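Local atomic coordinates of luciferase-like monooxygenase (Streptomyces bottropensis, PDB entry 4US5), a protein that probably acts as a luciferase-like monooxygenase that uses molecular oxygen to oxidise an organic substrate, likely with a flavin as in its relatives. Residues B[10-15]-B[320-325]; B[191-196]-B[313-318]; B[107-112]-B[142-147]. All coordinates share one frame; numbering follows the deposited sequence.

Interaction 1 (B[10-15]-B[320-325]); sequences VEQAPV and RDRLRS. With NA (sodium ion), chain R; NA (sodium ion), chain L.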
loop_
_atom_site.group_PDB
_atom_site.type_symbol
_atom_site.label_atom_id
_atom_site.label_comp_id
_atom_site.label_asym_id
_atom_site.label_seq_id
_atom_site.Cartn_x
_atom_site.Cartn_y
_atom_site.Cartn_z
ATOM N N VAL B 10 8.691 2.414 16.513
ATOM C CA VAL B 10 7.575 3.143 15.932
ATOM C C VAL B 10 8.175 4.277 15.131
ATOM O O VAL B 10 8.883 5.142 15.681
ATOM C CB VAL B 10 6.597 3.638 17.030
ATOM C CG1 VAL B 10 5.426 4.380 16.426
ATOM C CG2 VAL B 10 6.093 2.456 17.862
ATOM N N GLU B 11 7.918 4.259 13.825
ATOM C CA GLU B 11 8.576 5.097 12.874
ATOM C C GLU B 11 7.568 6.058 12.229
ATOM O O GLU B 11 6.688 5.639 11.484
ATOM C CB GLU B 11 9.243 4.220 11.803
ATOM C CG GLU B 11 9.681 4.957 10.509
ATOM C CD GLU B 11 10.816 5.937 10.726
ATOM O OE1 GLU B 11 10.703 6.844 11.577
ATOM O OE2 GLU B 11 11.849 5.802 10.034
ATOM N N GLN B 12 7.718 7.344 12.511
ATOM C CA GLN B 12 6.910 8.366 11.848
ATOM C C GLN B 12 7.619 8.989 10.631
ATOM O O GLN B 12 7.028 9.748 9.882
ATOM C CB GLN B 12 6.470 9.412 12.868
ATOM C CG GLN B 12 7.491 10.461 13.215
ATOM C CD GLN B 12 8.620 10.003 14.121
ATOM O OE1 GLN B 12 9.042 8.840 14.117
ATOM N NE2 GLN B 12 9.206 10.955 14.812
ATOM N N ALA B 13 8.869 8.578 10.412
ATOM C CA ALA B 13 9.652 9.020 9.243
ATOM C C ALA B 13 9.806 10.541 9.178
ATOM O O ALA B 13 9.360 11.190 8.234
ATOM C CB ALA B 13 9.075 8.471 7.965
ATOM N N PRO B 14 10.470 11.103 10.183
ATOM C CA PRO B 14 10.632 12.546 10.162
ATOM C C PRO B 14 11.483 12.999 8.980
ATOM O O PRO B 14 12.348 12.270 8.510
ATOM C CB PRO B 14 11.300 12.849 11.509
ATOM C CG PRO B 14 11.739 11.560 12.053
ATOM C CD PRO B 14 11.126 10.458 11.324
ATOM N N VAL B 15 11.198 14.196 8.495
ATOM C CA VAL B 15 11.996 14.810 7.436
ATOM C C VAL B 15 12.896 15.834 8.102
ATOM O O VAL B 15 12.431 16.688 8.893
ATOM C CB VAL B 15 11.108 15.488 6.399
ATOM C CG1 VAL B 15 11.960 15.996 5.228
ATOM C CG2 VAL B 15 10.039 14.497 5.891
ATOM N N ARG B 320 23.042 8.754 11.467
ATOM C CA ARG B 320 24.119 8.047 12.159
ATOM C C ARG B 320 23.901 8.088 13.682
ATOM O O ARG B 320 24.148 7.100 14.384
ATOM C CB ARG B 320 25.499 8.660 11.826
ATOM C CG ARG B 320 25.882 8.604 10.342
ATOM C CD ARG B 320 26.960 9.595 9.931
ATOM N NE ARG B 320 26.457 10.961 9.845
ATOM C CZ ARG B 320 27.158 12.022 9.421
ATOM N NH1 ARG B 320 28.412 11.882 9.019
ATOM N NH2 ARG B 320 26.597 13.215 9.403
ATOM N N ASP B 321 23.454 9.222 14.179
ATOM C CA ASP B 321 23.084 9.353 15.582
ATOM C C ASP B 321 21.871 8.451 15.906
ATOM O O ASP B 321 21.770 7.873 16.991
ATOM C CB ASP B 321 22.751 10.808 15.925
ATOM C CG ASP B 321 23.980 11.709 15.936
ATOM O OD1 ASP B 321 25.113 11.164 16.015
ATOM O OD2 ASP B 321 23.785 12.934 15.868
ATOM N N ARG B 322 20.927 8.395 14.990
ATOM C CA ARG B 322 19.723 7.645 15.218
ATOM C C ARG B 322 19.980 6.148 15.301
ATOM O O ARG B 322 19.508 5.478 16.204
ATOM C CB ARG B 322 18.726 7.935 14.117
ATOM C CG ARG B 322 17.352 7.373 14.411
ATOM C CD ARG B 322 16.459 7.401 13.180
ATOM N NE ARG B 322 15.072 7.312 13.588
ATOM C CZ ARG B 322 14.054 7.144 12.737
ATOM N NH1 ARG B 322 14.267 7.038 11.441
ATOM N NH2 ARG B 322 12.821 7.105 13.210
ATOM N N LEU B 323 20.703 5.604 14.320
ATOM C CA LEU B 323 21.047 4.207 14.336
ATOM C C LEU B 323 21.820 3.831 15.608
ATOM O O LEU B 323 21.527 2.810 16.240
ATOM C CB LEU B 323 21.855 3.823 13.082
ATOM C CG LEU B 323 21.098 3.940 11.774
ATOM C CD1 LEU B 323 21.990 3.659 10.599
ATOM C CD2 LEU B 323 19.876 3.036 11.731
ATOM N N ARG B 324 22.718 4.713 16.021
ATOM C CA ARG B 324 23.461 4.526 17.275
ATOM C C ARG B 324 22.528 4.371 18.470
ATOM O O ARG B 324 22.734 3.492 19.320
ATOM C CB ARG B 324 24.490 5.666 17.559
ATOM C CG ARG B 324 25.888 5.374 17.006
ATOM C CD ARG B 324 26.967 6.361 17.415
ATOM N NE ARG B 324 26.738 7.679 16.858
ATOM C CZ ARG B 324 27.195 8.088 15.671
ATOM N NH1 ARG B 324 27.952 7.291 14.919
ATOM N NH2 ARG B 324 26.933 9.317 15.258
ATOM N N SER B 325 21.543 5.254 18.551
ATOM C CA SER B 325 20.573 5.220 19.649
ATOM C C SER B 325 19.901 3.866 19.741
ATOM O O SER B 325 19.880 3.238 20.808
ATOM C CB SER B 325 19.557 6.383 19.515
ATOM O OG SER B 325 18.657 6.413 20.630
HETATM NA NA NA R . 10.606 7.139 15.261
HETATM NA NA NA L . 12.992 7.891 8.560
HETATM O O HOH W 1 14.199 10.447 9.264
#

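Interaction 2 (B[191-196]-B[313-318]); sequences AHFITP and VSMIHD. With NA (sodium ion), chain M.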
loop_
_atom_site.group_PDB
_atom_site.type_symbol
_atom_site.label_atom_id
_atom_site.label_comp_id
_atom_site.label_asym_id
_atom_site.label_seq_id
_atom_site.Cartn_x
_atom_site.Cartn_y
_atom_site.Cartn_z
ATOM N N ALA B 191 0.700 5.969 23.942
ATOM C CA ALA B 191 1.703 6.991 23.617
ATOM C C ALA B 191 2.052 7.906 24.790
ATOM O O ALA B 191 1.567 9.038 24.884
ATOM C CB ALA B 191 1.250 7.822 22.401
ATOM N N HIS B 192 2.997 7.457 25.596
ATOM C CA HIS B 192 3.463 8.220 26.730
ATOM C C HIS B 192 4.021 9.574 26.296
ATOM O O HIS B 192 3.810 10.603 26.980
ATOM C CB HIS B 192 4.511 7.439 27.482
ATOM C CG HIS B 192 5.267 8.264 28.449
ATOM N ND1 HIS B 192 4.740 8.671 29.654
ATOM C CD2 HIS B 192 6.449 8.908 28.316
ATOM C CE1 HIS B 192 5.608 9.463 30.259
ATOM N NE2 HIS B 192 6.680 9.570 29.492
ATOM N N PHE B 193 4.694 9.588 25.149
ATOM C CA PHE B 193 5.356 10.785 24.689
ATOM C C PHE B 193 4.360 11.835 24.227
ATOM O O PHE B 193 4.719 12.993 24.048
ATOM C CB PHE B 193 6.355 10.463 23.560
ATOM C CG PHE B 193 5.717 9.979 22.278
ATOM C CD1 PHE B 193 5.341 8.659 22.128
ATOM C CD2 PHE B 193 5.554 10.832 21.197
ATOM C CE1 PHE B 193 4.783 8.209 20.956
ATOM C CE2 PHE B 193 4.986 10.389 20.027
ATOM C CZ PHE B 193 4.615 9.066 19.893
ATOM N N ILE B 194 3.123 11.420 23.997
ATOM C CA ILE B 194 2.049 12.345 23.585
ATOM C C ILE B 194 1.282 12.865 24.808
ATOM O O ILE B 194 1.058 14.074 24.939
ATOM C CB ILE B 194 1.061 11.669 22.630
ATOM C CG1 ILE B 194 1.807 11.248 21.354
ATOM C CG2 ILE B 194 -0.142 12.601 22.315
ATOM C CD1 ILE B 194 0.931 10.733 20.234
ATOM N N THR B 195 0.901 11.966 25.707
ATOM C CA THR B 195 0.105 12.316 26.880
ATOM C C THR B 195 0.722 11.754 28.173
ATOM O O THR B 195 0.184 10.830 28.790
ATOM C CB THR B 195 -1.337 11.829 26.664
ATOM O OG1 THR B 195 -1.793 12.293 25.394
ATOM C CG2 THR B 195 -2.301 12.358 27.742
ATOM N N PRO B 196 1.866 12.302 28.578
ATOM C CA PRO B 196 2.587 11.772 29.720
ATOM C C PRO B 196 1.869 12.057 31.050
ATOM O O PRO B 196 2.154 11.393 32.033
ATOM C CB PRO B 196 3.925 12.509 29.676
ATOM C CG PRO B 196 3.637 13.754 28.911
ATOM C CD PRO B 196 2.594 13.375 27.909
ATOM N N VAL B 313 10.227 5.492 19.696
ATOM C CA VAL B 313 10.073 6.554 18.722
ATOM C C VAL B 313 11.318 7.434 18.870
ATOM O O VAL B 313 11.893 7.564 19.974
ATOM C CB VAL B 313 8.810 7.399 19.043
ATOM C CG1 VAL B 313 8.620 8.532 18.074
ATOM C CG2 VAL B 313 7.568 6.527 19.073
ATOM N N SER B 314 11.729 8.060 17.771
ATOM C CA SER B 314 12.835 8.990 17.806
ATOM C C SER B 314 12.584 10.229 16.928
ATOM O O SER B 314 11.870 10.169 15.916
ATOM C CB SER B 314 14.128 8.280 17.428
ATOM O OG SER B 314 14.014 7.646 16.150
HETATM N N MSE B 315 13.166 11.351 17.346
HETATM C CA MSE B 315 13.119 12.605 16.594
HETATM C C MSE B 315 14.544 13.097 16.529
HETATM O O MSE B 315 14.898 14.073 17.166
HETATM C CB MSE B 315 12.227 13.600 17.307
HETATM C CG MSE B 315 10.747 13.390 16.995
HETATM SE SE MSE B 315 10.000 11.992 18.124
HETATM C CE MSE B 315 8.086 12.317 17.841
ATOM N N ILE B 316 15.372 12.400 15.747
ATOM C CA ILE B 316 16.802 12.614 15.703
ATOM C C ILE B 316 17.166 13.079 14.288
ATOM O O ILE B 316 16.718 12.499 13.293
ATOM C CB ILE B 316 17.559 11.325 16.088
ATOM C CG1 ILE B 316 17.348 11.020 17.586
ATOM C CG2 ILE B 316 19.026 11.440 15.783
ATOM C CD1 ILE B 316 17.890 9.680 18.064
ATOM N N HIS B 317 17.967 14.131 14.207
ATOM C CA HIS B 317 18.255 14.764 12.922
ATOM C C HIS B 317 19.107 13.854 12.026
ATOM O O HIS B 317 18.842 13.716 10.830
ATOM C CB HIS B 317 18.977 16.090 13.128
ATOM C CG HIS B 317 19.432 16.724 11.854
ATOM N ND1 HIS B 317 20.700 16.554 11.358
ATOM C CD2 HIS B 317 18.768 17.488 10.946
ATOM C CE1 HIS B 317 20.808 17.182 10.199
ATOM N NE2 HIS B 317 19.653 17.772 9.934
ATOM N N ASP B 318 20.164 13.280 12.593
ATOM C CA ASP B 318 21.185 12.585 11.828
ATOM C C ASP B 318 21.029 11.103 11.927
ATOM O O ASP B 318 21.095 10.552 12.993
ATOM C CB ASP B 318 22.585 13.040 12.329
ATOM C CG ASP B 318 23.736 12.635 11.382
ATOM O OD1 ASP B 318 23.815 11.492 10.873
ATOM O OD2 ASP B 318 24.555 13.534 11.107
HETATM NA NA NA M . 14.312 10.164 14.295
HETATM O O HOH W 2 15.252 10.621 11.847
#

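Interaction 3 (B[107-112]-B[142-147]); sequences LGIGRA and EQLRAY. With NA (sodium ion), chain N.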
loop_
_atom_site.group_PDB
_atom_site.type_symbol
_atom_site.label_atom_id
_atom_site.label_comp_id
_atom_site.label_asym_id
_atom_site.label_seq_id
_atom_site.Cartn_x
_atom_site.Cartn_y
_atom_site.Cartn_z
ATOM N N LEU B 107 -1.878 -4.728 12.312
ATOM C CA LEU B 107 -2.740 -3.657 11.961
ATOM C C LEU B 107 -3.045 -2.819 13.208
ATOM O O LEU B 107 -4.059 -3.047 13.897
ATOM C CB LEU B 107 -4.020 -4.205 11.337
ATOM C CG LEU B 107 -5.124 -3.247 10.925
ATOM C CD1 LEU B 107 -4.602 -1.994 10.240
ATOM C CD2 LEU B 107 -6.110 -3.963 10.003
ATOM N N GLY B 108 -2.157 -1.888 13.514
ATOM C CA GLY B 108 -2.392 -0.914 14.556
ATOM C C GLY B 108 -3.286 0.201 14.043
ATOM O O GLY B 108 -3.101 0.687 12.919
ATOM N N ILE B 109 -4.259 0.576 14.860
ATOM C CA ILE B 109 -5.292 1.563 14.513
ATOM C C ILE B 109 -5.153 2.713 15.474
ATOM O O ILE B 109 -5.040 2.496 16.669
ATOM C CB ILE B 109 -6.694 0.951 14.703
ATOM C CG1 ILE B 109 -6.908 -0.214 13.752
ATOM C CG2 ILE B 109 -7.781 2.006 14.526
ATOM C CD1 ILE B 109 -6.736 0.119 12.298
ATOM N N GLY B 110 -5.123 3.922 14.944
ATOM C CA GLY B 110 -4.990 5.121 15.757
ATOM C C GLY B 110 -6.066 6.156 15.478
ATOM O O GLY B 110 -6.769 6.072 14.468
ATOM N N ARG B 111 -6.175 7.128 16.383
ATOM C CA ARG B 111 -7.183 8.205 16.277
ATOM C C ARG B 111 -6.794 9.290 15.288
ATOM O O ARG B 111 -5.648 9.705 15.241
ATOM C CB ARG B 111 -7.424 8.905 17.619
ATOM C CG ARG B 111 -8.359 8.224 18.572
ATOM C CD ARG B 111 -9.183 9.219 19.348
ATOM N NE ARG B 111 -10.456 8.615 19.695
ATOM C CZ ARG B 111 -11.537 8.603 18.909
ATOM N NH1 ARG B 111 -11.555 9.225 17.723
ATOM N NH2 ARG B 111 -12.621 7.967 19.326
ATOM N N ALA B 112 -7.816 9.849 14.611
ATOM C CA ALA B 112 -7.631 10.918 13.646
ATOM C C ALA B 112 -7.928 12.313 14.250
ATOM O O ALA B 112 -8.088 13.300 13.507
ATOM C CB ALA B 112 -8.508 10.685 12.449
ATOM N N GLU B 142 -15.007 -2.437 15.243
ATOM C CA GLU B 142 -15.831 -3.656 15.240
ATOM C C GLU B 142 -16.111 -4.131 13.829
ATOM O O GLU B 142 -16.089 -5.320 13.549
ATOM C CB GLU B 142 -17.224 -3.413 15.899
ATOM C CG GLU B 142 -17.644 -4.575 16.803
ATOM C CD GLU B 142 -17.024 -4.464 18.164
ATOM O OE1 GLU B 142 -17.656 -3.829 19.055
ATOM O OE2 GLU B 142 -15.914 -5.025 18.335
ATOM N N GLN B 143 -16.440 -3.198 12.949
ATOM C CA GLN B 143 -16.667 -3.537 11.549
ATOM C C GLN B 143 -15.413 -4.161 10.925
ATOM O O GLN B 143 -15.486 -5.130 10.181
ATOM C CB GLN B 143 -16.989 -2.300 10.745
ATOM C CG GLN B 143 -18.370 -1.723 10.865
ATOM C CD GLN B 143 -18.547 -0.620 9.838
ATOM O OE1 GLN B 143 -18.098 0.505 10.048
ATOM N NE2 GLN B 143 -19.122 -0.957 8.685
ATOM N N LEU B 144 -14.264 -3.573 11.218
ATOM C CA LEU B 144 -12.978 -4.087 10.708
ATOM C C LEU B 144 -12.770 -5.509 11.189
ATOM O O LEU B 144 -12.400 -6.376 10.429
ATOM C CB LEU B 144 -11.845 -3.177 11.175
ATOM C CG LEU B 144 -10.423 -3.608 10.871
ATOM C CD1 LEU B 144 -10.237 -3.870 9.382
ATOM C CD2 LEU B 144 -9.477 -2.515 11.355
ATOM N N ARG B 145 -12.956 -5.733 12.488
ATOM C CA ARG B 145 -12.768 -7.074 13.070
ATOM C C ARG B 145 -13.703 -8.083 12.392
ATOM O O ARG B 145 -13.285 -9.192 12.086
ATOM C CB ARG B 145 -12.963 -6.984 14.604
ATOM C CG ARG B 145 -12.565 -8.141 15.480
ATOM C CD ARG B 145 -12.961 -7.781 16.920
ATOM N NE ARG B 145 -11.871 -7.918 17.865
ATOM C CZ ARG B 145 -11.940 -7.527 19.140
ATOM N NH1 ARG B 145 -13.035 -6.962 19.613
ATOM N NH2 ARG B 145 -10.904 -7.715 19.939
ATOM N N ALA B 146 -14.926 -7.667 12.075
ATOM C CA ALA B 146 -15.882 -8.517 11.388
ATOM C C ALA B 146 -15.440 -8.817 9.960
ATOM O O ALA B 146 -15.545 -9.942 9.490
ATOM C CB ALA B 146 -17.270 -7.876 11.380
ATOM N N TYR B 147 -14.904 -7.818 9.262
ATOM C CA TYR B 147 -14.412 -8.079 7.906
ATOM C C TYR B 147 -13.221 -9.017 7.914
ATOM O O TYR B 147 -13.030 -9.798 6.988
ATOM C CB TYR B 147 -14.058 -6.783 7.200
ATOM C CG TYR B 147 -15.249 -5.970 6.741
ATOM C CD1 TYR B 147 -16.259 -6.541 5.985
ATOM C CD2 TYR B 147 -15.316 -4.627 7.006
ATOM C CE1 TYR B 147 -17.307 -5.780 5.515
ATOM C CE2 TYR B 147 -16.361 -3.860 6.566
ATOM C CZ TYR B 147 -17.359 -4.444 5.834
ATOM O OH TYR B 147 -18.364 -3.685 5.391
HETATM NA NA NA N . -8.824 7.255 13.187
#

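Interaction 1 (B[10-15]-B[320-325])
Glu11 and Arg322 form a buried salt bridge. Arg322 grips the carboxylate end-on with two nitrogens, one to each oxygen. NH2 of Arg322 bonds OE1 of Glu11 at 2.7 Å, almost perfectly straight and within the guanidinium plane. NH1 of Arg322 gives a longer, more bent bond to OE2 of Glu11, 3.1 Å, on the syn side. The two flat groups are turned 46° apart. OE1 of Glu11 receives NH2 of Arg322 from above the carboxylate plane, while Ala13 N reaches Glu11 OE1 from the opposite face at 2.8 Å. OE2 of Glu11 also accepts from Ser28 OG and binds a sodium ion at 2.8 Å, a site shared with Ser24 and a water held by Pro14 O. With an alanine here, the buried charge of Arg322 would probably lose its mate, and that sodium ion one of its ligands.

The salt bridge is tight, but the rest of the contact is loose. The closest CA atoms, of Pro14 and Arg322, are 11.5 Å apart. The long side chain of Arg322 spans most of the gap, its chain extended from CG to NE and CG anti to the backbone N (chi1 -170°). CD of Pro14 only brushes NH2 of Arg322 at 4.2 Å. Away from it, Arg320 and Arg324 are exposed; NH2 of Arg324 forms a salt bridge with OD1 of Asp321. Beside the Glu11 pair, Gln12 OE1 and Val10 O bind a second sodium ion, a site to which Ser314 also belongs. Gln12 NE2 donates to Ser314 O.

The contact joins the end of strand 6-11 to the first turns of helix 319-332. Arg322 NE bonds Ser314 OG, and its side chain touches Leu31 of helix 21-38. Strands 42-45 and 309-313 flank strand 6-11.

Interaction 2 (B[191-196]-B[313-318])
Phe193 lays the far part of its ring against Val313. The CE1 atom of Phe193 lies 3.8 Å from CG2 of Val313, and CZ of Phe193 is 4.0 Å from the same methyl. The two side chains cross at about a right angle. The methyl comes in obliquely to the ring. CG of Phe193 sits between the backbone N and the carbonyl carbon (chi1 67°), which directs the ring toward the other loop. One ring face is covered by CG1 of Ile194, offset toward the rim. In Val313 the touching branch, CG2, stands beside the backbone N.

Met315 is a selenomethionine with two conformers. In the conformer described, CE of Met315 is 4.3 Å from CE2 of Phe193; this contact is loose and, with a second conformer present, doubtful. Val226 of strand 221-229 touches Phe193, Val313 and Met315 and adds to the apolar side of the contact.

Polar groups lie to the sides. Ala191 O accepts from the N atoms of both Ile194 and Thr195, two bonds that close a turn holding Phe193. Beyond Val313, Ser314 O binds a sodium ion at 2.9 Å, together with a water held by Ile316 O.

The two segments begin at the last residues of strands 188-191 and 309-313, of one parallel sheet, and run on into the loops. Such packing at the C-terminal ends of the strands fits a TIM barrel, the fold of the luciferase family, where active sites usually lie at this end.

Interaction 3 (B[107-112]-B[142-147])
Ile109 on strand 105-110 and Leu144 on helix 134-147 make the closest backbone approach, with CA atoms 10.3 Å apart, so side chains must fill the space between strand and helix. Leu144 does this from the helix. Its CD2 methyl comes 3.9 Å from CD2 of Leu107, and CD2 of Leu144 is also 3.9 Å from CD1 of Ile109. Both pairs meet tip to tip. The one methyl of Leu144 thus rests on two residues that alternate along the strand, with Gly108 between them taking no part. The second branch plays a smaller part: CD1 of Leu144 reaches CD2 of Leu107 at 4.2 Å. In Leu144, CG is anti to the backbone N (chi1 174°), which carries the two methyls out from the helix toward the strand. The bend of Ile109 at chi2 (-57°) brings CD1 to the same methyl.

Neighbours extend the cluster. Leu168 of strand 167-172 touches both Leu107 and Leu144. Phe94 and Ala91 of helix 87-100 pack on Leu107 and Leu144 respectively, and Leu137 and Leu141 of helix 134-147 continue the apolar surface over Ile109.

All three touching residues are buried, and they meet through aliphatic carbons, mainly methyls. The hold of helix on strand here is hydrophobic and depends on shape, with little directional constraint.

All three contacts involve the strands of one parallel barrel sheet or the loops that follow them. Interactions 1 and 2 are neighbours, with centres 10 Å apart. They touch through Ser314 and through Val10, which packs on Val313. Interaction 3 lies across the chain's centre from interaction 1, the two centres about 27 Å apart; its centre is about 24 Å from that of interaction 2. Along the chain, interaction 1 joins strand 6-11 to the last helix, 319-332, and encloses the other two. Interaction 3 closes before interaction 2 opens. Interaction 1 thus ties the last helix to the first strand by charge, while interactions 2 and 3 are apolar.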